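Long-range contact in photoreceptor-histidine kinase BphP (Stigmatella aurantiaca DW4/3-1, PDB 6BAF), which probably senses red and far-red light through a bound bilin chromophore and passes the signal to a histidine kinase output in this myxobacterium: residues 119-133 with 285-297. Sequence-based numbering, arbitrary orientation.
Sequences FLSFFHAVRDGLSRL and EVRTACEFLGEVM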
loop_
_atom_site.group_PDB
_atom_site.type_symbol
_atom_site.label_atom_id
_atom_site.label_comp_id
_atom_site.label_asym_id
_atom_site.label_seq_id
_atom_site.Cartn_x
_atom_site.Cartn_y
_atom_site.Cartn_z
ATOM N N PHE A 119 9.478 -1.591 2.513
ATOM C CA PHE A 119 8.062 -1.400 2.218
ATOM C C PHE A 119 7.538 -0.026 2.623
ATOM O O PHE A 119 6.358 0.268 2.353
ATOM C CB PHE A 119 7.223 -2.515 2.838
ATOM C CG PHE A 119 7.556 -3.859 2.251
ATOM C CD1 PHE A 119 7.096 -4.192 0.976
ATOM C CD2 PHE A 119 8.410 -4.738 2.923
ATOM C CE1 PHE A 119 7.423 -5.422 0.392
ATOM C CE2 PHE A 119 8.758 -5.969 2.348
ATOM C CZ PHE A 119 8.251 -6.316 1.087
ATOM N N LEU A 120 8.385 0.834 3.202
ATOM C CA LEU A 120 8.015 2.210 3.509
ATOM C C LEU A 120 7.783 3.008 2.238
ATOM O O LEU A 120 6.807 3.771 2.144
ATOM C CB LEU A 120 9.103 2.856 4.381
ATOM C CG LEU A 120 8.844 4.285 4.901
ATOM C CD1 LEU A 120 7.430 4.411 5.468
ATOM C CD2 LEU A 120 9.861 4.641 5.960
ATOM N N SER A 121 8.627 2.816 1.221
ATOM C CA SER A 121 8.390 3.513 -0.042
ATOM C C SER A 121 7.067 3.109 -0.673
ATOM O O SER A 121 6.349 3.959 -1.211
ATOM C CB SER A 121 9.530 3.243 -1.015
ATOM O OG SER A 121 10.744 3.390 -0.308
ATOM N N PHE A 122 6.720 1.820 -0.632
ATOM C CA PHE A 122 5.429 1.409 -1.194
ATOM C C PHE A 122 4.266 2.067 -0.446
ATOM O O PHE A 122 3.305 2.540 -1.065
ATOM C CB PHE A 122 5.292 -0.122 -1.156
ATOM C CG PHE A 122 3.958 -0.635 -1.627
ATOM C CD1 PHE A 122 2.878 -0.768 -0.750
ATOM C CD2 PHE A 122 3.790 -1.023 -2.949
ATOM C CE1 PHE A 122 1.645 -1.242 -1.193
ATOM C CE2 PHE A 122 2.565 -1.517 -3.400
ATOM C CZ PHE A 122 1.481 -1.622 -2.528
ATOM N N PHE A 123 4.309 2.027 0.899
ATOM C CA PHE A 123 3.305 2.684 1.754
ATOM C C PHE A 123 3.068 4.134 1.326
ATOM O O PHE A 123 1.935 4.510 1.004
ATOM C CB PHE A 123 3.780 2.569 3.218
ATOM C CG PHE A 123 2.960 3.326 4.205
ATOM C CD1 PHE A 123 1.853 2.730 4.810
ATOM C CD2 PHE A 123 3.312 4.628 4.560
ATOM C CE1 PHE A 123 1.094 3.407 5.764
ATOM C CE2 PHE A 123 2.553 5.342 5.528
ATOM C CZ PHE A 123 1.445 4.724 6.135
ATOM N N HIS A 124 4.133 4.933 1.196
ATOM C CA HIS A 124 3.958 6.347 0.817
ATOM C C HIS A 124 3.510 6.500 -0.635
ATOM O O HIS A 124 2.624 7.327 -0.951
ATOM C CB HIS A 124 5.264 7.127 1.041
ATOM C CG HIS A 124 5.602 7.347 2.491
ATOM N ND1 HIS A 124 4.717 7.919 3.386
ATOM C CD2 HIS A 124 6.728 7.080 3.198
ATOM C CE1 HIS A 124 5.267 7.946 4.589
ATOM N NE2 HIS A 124 6.495 7.470 4.498
ATOM N N ALA A 125 4.112 5.720 -1.539
ATOM C CA ALA A 125 3.765 5.814 -2.962
ATOM C C ALA A 125 2.282 5.573 -3.191
ATOM O O ALA A 125 1.616 6.348 -3.887
ATOM C CB ALA A 125 4.592 4.805 -3.764
ATOM N N VAL A 126 1.727 4.498 -2.625
ATOM C CA VAL A 126 0.330 4.234 -2.957
ATOM C C VAL A 126 -0.617 5.161 -2.192
ATOM O O VAL A 126 -1.710 5.457 -2.682
ATOM C CB VAL A 126 -0.046 2.759 -2.734
ATOM C CG1 VAL A 126 0.890 1.854 -3.549
ATOM C CG2 VAL A 126 -0.010 2.393 -1.268
ATOM N N ARG A 127 -0.241 5.623 -0.981
ATOM C CA ARG A 127 -1.112 6.555 -0.253
ATOM C C ARG A 127 -1.155 7.904 -0.951
ATOM O O ARG A 127 -2.238 8.440 -1.214
ATOM C CB ARG A 127 -0.638 6.727 1.199
ATOM C CG ARG A 127 -1.198 5.677 2.098
ATOM C CD ARG A 127 -0.353 5.451 3.296
ATOM N NE ARG A 127 -0.185 6.624 4.169
ATOM C CZ ARG A 127 -1.104 7.095 5.011
ATOM N NH1 ARG A 127 -0.807 8.115 5.793
ATOM N NH2 ARG A 127 -2.316 6.572 5.067
ATOM N N ASP A 128 0.024 8.468 -1.248
ATOM C CA ASP A 128 0.081 9.759 -1.923
ATOM C C ASP A 128 -0.513 9.646 -3.324
ATOM O O ASP A 128 -1.300 10.504 -3.752
ATOM C CB ASP A 128 1.531 10.284 -2.001
ATOM C CG ASP A 128 2.288 10.336 -0.599
ATOM O OD1 ASP A 128 1.701 10.086 0.498
ATOM O OD2 ASP A 128 3.523 10.644 -0.595
ATOM N N GLY A 129 -0.182 8.560 -4.040
ATOM C CA GLY A 129 -0.740 8.368 -5.369
ATOM C C GLY A 129 -2.241 8.202 -5.367
ATOM O O GLY A 129 -2.934 8.761 -6.220
ATOM N N LEU A 130 -2.781 7.421 -4.428
ATOM C CA LEU A 130 -4.234 7.266 -4.431
ATOM C C LEU A 130 -4.923 8.608 -4.246
ATOM O O LEU A 130 -5.927 8.894 -4.907
ATOM C CB LEU A 130 -4.704 6.297 -3.352
ATOM C CG LEU A 130 -6.240 6.146 -3.275
ATOM C CD1 LEU A 130 -6.849 5.569 -4.523
ATOM C CD2 LEU A 130 -6.659 5.292 -2.078
ATOM N N SER A 131 -4.385 9.475 -3.389
ATOM C CA SER A 131 -5.144 10.705 -3.180
ATOM C C SER A 131 -5.000 11.654 -4.379
ATOM O O SER A 131 -5.962 12.351 -4.732
ATOM C CB SER A 131 -4.747 11.343 -1.842
ATOM O OG SER A 131 -3.455 11.883 -1.902
ATOM N N ARG A 132 -3.862 11.635 -5.081
ATOM C CA ARG A 132 -3.788 12.382 -6.341
ATOM C C ARG A 132 -4.737 11.821 -7.412
ATOM O O ARG A 132 -5.376 12.588 -8.153
ATOM C CB ARG A 132 -2.356 12.415 -6.839
ATOM C CG ARG A 132 -1.484 13.312 -5.986
ATOM C CD ARG A 132 -0.064 13.350 -6.485
ATOM N NE ARG A 132 0.852 13.953 -5.522
ATOM C CZ ARG A 132 1.820 13.302 -4.871
ATOM N NH1 ARG A 132 2.018 12.008 -5.081
ATOM N NH2 ARG A 132 2.590 13.954 -3.996
ATOM N N LEU A 133 -4.879 10.497 -7.502
ATOM C CA LEU A 133 -5.808 9.954 -8.482
ATOM C C LEU A 133 -7.240 10.308 -8.111
ATOM O O LEU A 133 -8.080 10.535 -8.988
ATOM C CB LEU A 133 -5.646 8.429 -8.603
ATOM C CG LEU A 133 -4.595 7.897 -9.614
ATOM C CD1 LEU A 133 -3.232 8.579 -9.464
ATOM C CD2 LEU A 133 -4.471 6.343 -9.491
ATOM N N GLU A 285 9.724 -2.506 -4.994
ATOM C CA GLU A 285 8.698 -1.697 -4.335
ATOM C C GLU A 285 8.148 -0.607 -5.255
ATOM O O GLU A 285 6.965 -0.264 -5.167
ATOM C CB GLU A 285 9.245 -1.036 -3.053
ATOM C CG GLU A 285 9.381 -1.943 -1.815
ATOM C CD GLU A 285 9.892 -1.179 -0.554
ATOM O OE1 GLU A 285 10.912 -1.621 0.062
ATOM O OE2 GLU A 285 9.259 -0.133 -0.185
ATOM N N VAL A 286 8.979 -0.027 -6.122
ATOM C CA VAL A 286 8.459 0.980 -7.056
ATOM C C VAL A 286 7.593 0.319 -8.123
ATOM O O VAL A 286 6.459 0.759 -8.382
ATOM C CB VAL A 286 9.617 1.786 -7.665
ATOM C CG1 VAL A 286 9.125 2.832 -8.668
ATOM C CG2 VAL A 286 10.438 2.412 -6.572
ATOM N N ARG A 287 8.090 -0.766 -8.743
ATOM C CA ARG A 287 7.294 -1.433 -9.776
ATOM C C ARG A 287 5.931 -1.811 -9.239
ATOM O O ARG A 287 4.903 -1.558 -9.872
ATOM C CB ARG A 287 7.982 -2.700 -10.300
ATOM C CG ARG A 287 9.233 -2.466 -11.051
ATOM C CD ARG A 287 9.566 -3.671 -11.951
ATOM N NE ARG A 287 9.387 -5.000 -11.352
ATOM C CZ ARG A 287 10.354 -5.695 -10.761
ATOM N NH1 ARG A 287 11.563 -5.159 -10.642
ATOM N NH2 ARG A 287 10.104 -6.916 -10.278
ATOM N N THR A 288 5.909 -2.405 -8.051
ATOM C CA THR A 288 4.654 -2.854 -7.453
ATOM C C THR A 288 3.734 -1.683 -7.094
ATOM O O THR A 288 2.503 -1.791 -7.207
ATOM C CB THR A 288 4.999 -3.687 -6.231
ATOM O OG1 THR A 288 6.107 -4.523 -6.598
ATOM C CG2 THR A 288 3.901 -4.584 -5.948
ATOM N N ALA A 289 4.316 -0.565 -6.636
ATOM C CA ALA A 289 3.525 0.638 -6.388
ATOM C C ALA A 289 2.896 1.115 -7.686
ATOM O O ALA A 289 1.693 1.430 -7.750
ATOM C CB ALA A 289 4.435 1.717 -5.762
ATOM N N CYS A 290 3.677 1.102 -8.759
ATOM C CA CYS A 290 3.130 1.552 -10.038
ATOM C C CYS A 290 2.043 0.622 -10.519
ATOM O O CYS A 290 0.990 1.078 -10.988
ATOM C CB CYS A 290 4.235 1.658 -11.071
ATOM S SG CYS A 290 5.314 3.053 -10.747
ATOM N N GLU A 291 2.259 -0.690 -10.407
ATOM C CA GLU A 291 1.231 -1.614 -10.866
ATOM C C GLU A 291 -0.023 -1.480 -10.012
ATOM O O GLU A 291 -1.145 -1.578 -10.526
ATOM C CB GLU A 291 1.780 -3.065 -10.909
ATOM C CG GLU A 291 1.976 -3.834 -9.580
ATOM C CD GLU A 291 2.626 -5.240 -9.772
ATOM O OE1 GLU A 291 3.009 -5.554 -10.911
ATOM O OE2 GLU A 291 2.743 -6.024 -8.792
ATOM N N PHE A 292 0.140 -1.219 -8.710
ATOM C CA PHE A 292 -1.019 -0.992 -7.846
ATOM C C PHE A 292 -1.804 0.242 -8.285
ATOM O O PHE A 292 -3.044 0.227 -8.331
ATOM C CB PHE A 292 -0.530 -0.852 -6.395
ATOM C CG PHE A 292 -1.633 -0.760 -5.407
ATOM C CD1 PHE A 292 -2.251 0.457 -5.155
ATOM C CD2 PHE A 292 -2.104 -1.904 -4.757
ATOM C CE1 PHE A 292 -3.314 0.539 -4.254
ATOM C CE2 PHE A 292 -3.159 -1.816 -3.846
ATOM C CZ PHE A 292 -3.762 -0.599 -3.607
ATOM N N LEU A 293 -1.099 1.324 -8.642
ATOM C CA LEU A 293 -1.792 2.505 -9.170
ATOM C C LEU A 293 -2.488 2.215 -10.495
ATOM O O LEU A 293 -3.584 2.745 -10.756
ATOM C CB LEU A 293 -0.800 3.660 -9.321
ATOM C CG LEU A 293 -0.366 4.120 -7.917
ATOM C CD1 LEU A 293 0.711 5.184 -8.002
ATOM C CD2 LEU A 293 -1.598 4.572 -7.075
ATOM N N GLY A 294 -1.891 1.358 -11.340
ATOM C CA GLY A 294 -2.593 0.937 -12.542
ATOM C C GLY A 294 -3.884 0.193 -12.244
ATOM O O GLY A 294 -4.902 0.399 -12.908
ATOM N N GLU A 295 -3.866 -0.691 -11.252
ATOM C CA GLU A 295 -5.125 -1.323 -10.849
ATOM C C GLU A 295 -6.139 -0.302 -10.356
ATOM O O GLU A 295 -7.344 -0.439 -10.611
ATOM C CB GLU A 295 -4.868 -2.350 -9.752
ATOM C CG GLU A 295 -4.020 -3.518 -10.225
ATOM C CD GLU A 295 -4.230 -4.776 -9.378
ATOM O OE1 GLU A 295 -5.408 -5.060 -8.942
ATOM O OE2 GLU A 295 -3.199 -5.491 -9.191
ATOM N N VAL A 296 -5.696 0.692 -9.581
ATOM C CA VAL A 296 -6.667 1.676 -9.096
ATOM C C VAL A 296 -7.264 2.419 -10.274
ATOM O O VAL A 296 -8.489 2.461 -10.446
ATOM C CB VAL A 296 -6.028 2.644 -8.086
ATOM C CG1 VAL A 296 -7.003 3.816 -7.825
ATOM C CG2 VAL A 296 -5.671 1.891 -6.807
ATOM N N MET A 297 -6.402 2.965 -11.140
ATOM C CA MET A 297 -6.897 3.598 -12.369
ATOM C C MET A 297 -7.808 2.672 -13.152
ATOM O O MET A 297 -8.875 3.092 -13.620
ATOM C CB MET A 297 -5.743 4.045 -13.262
ATOM C CG MET A 297 -6.273 4.568 -14.613
ATOM S SD MET A 297 -4.954 5.187 -15.675
ATOM C CE MET A 297 -5.964 6.027 -16.945
#
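F119, at the N-cap position of helix 120-133, donates its backbone N-H to E285 OE1 (N to OE1 2.8 Å), the oxygen being met from above the carboxylate plane. The other oxygen, E285 OE2, accepts from F122 N through its anti lone pair at 3.2 Å, so one extended side chain holds two amides. Replacing E285 by alanine removes the carboxylate and would probably leave the N-H groups of F119 and F122 without this acceptor. F122, its CG swung opposite the backbone N (chi1 176°), is a knob among E285, T288, A289 and F292; its edge is turned to the face of F292 in an offset T-shaped pair, planes at 79°. A125 CB meets A289 CB at 3.7 Å. These near-parallel helices, axes 8.9 Å apart at 25°, belong to the helical layer beside the GAF-domain sheet, where F122 and F123 also pair edge-to-face with F123 and F122 of the second subunit. V126 CG1 touches F292 CD1 at 3.8 Å. At G129 the bare backbone admits L293, a knob among A125, G129, L130 and L133. The L130 side chain crosses that of V296 at about a right angle, L130 CD1 to V296 CG1 3.7 Å, and L133 CD2 meets that same methyl at 3.9 Å.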